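Local coordinates for precorrin-8x Methyl Mutase (PDB 1V9C), which probably catalyses the methyl migration that turns precorrin-8X into hydrogenobyrinate, a step in the biosynthesis of adenosylcobalamin, at residues 141-146 with 151-156. Residues are numbered along the deposited sequence; the frame is centred on the assembly and turned at random.
Sequences LALVEA and ARPALV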
loop_
_atom_site.group_PDB
_atom_site.type_symbol
_atom_site.label_atom_id
_atom_site.label_comp_id
_atom_site.label_asym_id
_atom_site.label_seq_id
_atom_site.Cartn_x
_atom_site.Cartn_y
_atom_site.Cartn_z
ATOM N N LEU B 141 -19.806 -1.071 -3.303
ATOM C CA LEU B 141 -21.135 -1.195 -3.886
ATOM C C LEU B 141 -22.136 -1.559 -2.796
ATOM O O LEU B 141 -23.219 -0.991 -2.734
ATOM C CB LEU B 141 -21.142 -2.267 -4.969
ATOM C CG LEU B 141 -20.583 -1.809 -6.306
ATOM C CD1 LEU B 141 -20.596 -2.974 -7.273
ATOM C CD2 LEU B 141 -21.414 -0.652 -6.839
ATOM N N ALA B 142 -21.775 -2.510 -1.942
ATOM C CA ALA B 142 -22.654 -2.909 -0.847
ATOM C C ALA B 142 -22.899 -1.666 -0.002
ATOM O O ALA B 142 -24.040 -1.295 0.247
ATOM C CB ALA B 142 -22.000 -3.997 -0.007
ATOM N N LEU B 143 -21.813 -1.011 0.408
ATOM C CA LEU B 143 -21.899 0.205 1.212
ATOM C C LEU B 143 -22.767 1.276 0.556
ATOM O O LEU B 143 -23.534 1.952 1.232
ATOM C CB LEU B 143 -20.499 0.787 1.468
ATOM C CG LEU B 143 -20.433 2.148 2.181
ATOM C CD1 LEU B 143 -21.135 2.049 3.544
ATOM C CD2 LEU B 143 -18.974 2.589 2.355
ATOM N N VAL B 144 -22.642 1.444 -0.753
ATOM C CA VAL B 144 -23.431 2.464 -1.437
ATOM C C VAL B 144 -24.916 2.142 -1.409
ATOM O O VAL B 144 -25.751 3.042 -1.352
ATOM C CB VAL B 144 -22.974 2.643 -2.894
ATOM C CG1 VAL B 144 -23.982 3.482 -3.662
ATOM C CG2 VAL B 144 -21.611 3.317 -2.912
ATOM N N GLU B 145 -25.236 0.855 -1.453
ATOM C CA GLU B 145 -26.617 0.411 -1.408
ATOM C C GLU B 145 -27.088 0.610 0.025
ATOM O O GLU B 145 -28.216 1.036 0.264
ATOM C CB GLU B 145 -26.703 -1.062 -1.815
ATOM C CG GLU B 145 -26.080 -1.324 -3.186
ATOM C CD GLU B 145 -26.253 -2.752 -3.677
ATOM O OE1 GLU B 145 -25.718 -3.072 -4.765
ATOM O OE2 GLU B 145 -26.924 -3.550 -2.984
ATOM N N ALA B 146 -26.201 0.325 0.973
ATOM C CA ALA B 146 -26.507 0.479 2.388
ATOM C C ALA B 146 -26.733 1.943 2.738
ATOM O O ALA B 146 -27.402 2.256 3.725
ATOM C CB ALA B 146 -25.376 -0.085 3.232
ATOM N N ALA B 151 -27.853 4.633 5.869
ATOM C CA ALA B 151 -26.526 4.690 6.471
ATOM C C ALA B 151 -25.924 6.055 6.126
ATOM O O ALA B 151 -26.014 6.499 4.981
ATOM C CB ALA B 151 -25.656 3.566 5.928
ATOM N N ARG B 152 -25.340 6.725 7.119
ATOM C CA ARG B 152 -24.739 8.044 6.907
ATOM C C ARG B 152 -23.297 8.186 7.429
ATOM O O ARG B 152 -23.048 8.755 8.501
ATOM C CB ARG B 152 -25.628 9.139 7.526
ATOM C CG ARG B 152 -27.023 9.240 6.904
ATOM C CD ARG B 152 -26.946 9.306 5.378
ATOM N NE ARG B 152 -28.263 9.290 4.751
ATOM C CZ ARG B 152 -28.483 9.008 3.470
ATOM N NH1 ARG B 152 -27.472 8.711 2.666
ATOM N NH2 ARG B 152 -29.719 9.031 2.988
ATOM N N PRO B 153 -22.325 7.657 6.672
ATOM C CA PRO B 153 -20.916 7.748 7.077
ATOM C C PRO B 153 -20.510 9.215 6.966
ATOM O O PRO B 153 -20.997 9.924 6.091
ATOM C CB PRO B 153 -20.198 6.889 6.040
ATOM C CG PRO B 153 -21.258 5.939 5.558
ATOM C CD PRO B 153 -22.475 6.823 5.468
ATOM N N ALA B 154 -19.635 9.679 7.844
ATOM C CA ALA B 154 -19.210 11.070 7.776
ATOM C C ALA B 154 -18.518 11.339 6.449
ATOM O O ALA B 154 -18.729 12.390 5.847
ATOM C CB ALA B 154 -18.271 11.401 8.936
ATOM N N LEU B 155 -17.700 10.390 5.989
ATOM C CA LEU B 155 -16.977 10.543 4.721
ATOM C C LEU B 155 -16.549 9.206 4.141
ATOM O O LEU B 155 -16.216 8.283 4.876
ATOM C CB LEU B 155 -15.737 11.425 4.917
ATOM C CG LEU B 155 -14.705 11.445 3.773
ATOM C CD1 LEU B 155 -15.279 12.107 2.501
ATOM C CD2 LEU B 155 -13.479 12.204 4.254
ATOM N N VAL B 156 -16.535 9.111 2.818
ATOM C CA VAL B 156 -16.146 7.872 2.158
ATOM C C VAL B 156 -15.038 8.080 1.127
ATOM O O VAL B 156 -15.189 8.847 0.180
ATOM C CB VAL B 156 -17.356 7.206 1.441
ATOM C CG1 VAL B 156 -16.904 5.938 0.716
ATOM C CG2 VAL B 156 -18.432 6.876 2.446
#
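A146 and A151 meet where the chain turns out of helix 137-147: the backbone N of A151 donates to A146 O at 3.2 Å. The N-H...O angle of 145° makes the bond moderately bent, and the donor lies in the carbonyl plane on a lone pair. The methyl of A151 also lies against this oxygen, its CB a short 3.1 Å from A146 O. The two methyls come close as well, A146 CB 4.6 Å from A151 CB, with the A146 carbonyl oxygen to one side of the line between them.

A turn earlier on the helix, L143 reaches across to the returning chain. With chi1 at 174° its CG extends trans to the backbone N, and the two methyls divide the partners: CD1 comes to P153 CG at 4.4 Å, while CD2 lies 4.3 Å from V156 CG1 and reaches V156 CG2 at the same distance. These apolar touches are loose, made by branch ends against a ring corner and a pair of methyls. All five touching residues are buried.

Farther out, L126 packs on both L143 and A151, and D127 OD1 accepts a hydrogen bond from R152 N, a bond that ties the backbone at R152 to D127. The contact closes the second half of a beta-alpha-beta unit, from helix 137-147 into strand 155-158, in this doubly wound fold. V117 of helix 112-122 backs A146, L173 of helix 166-174 meets V156, and strand 155-158 runs parallel between strands 130-133 and 180-183.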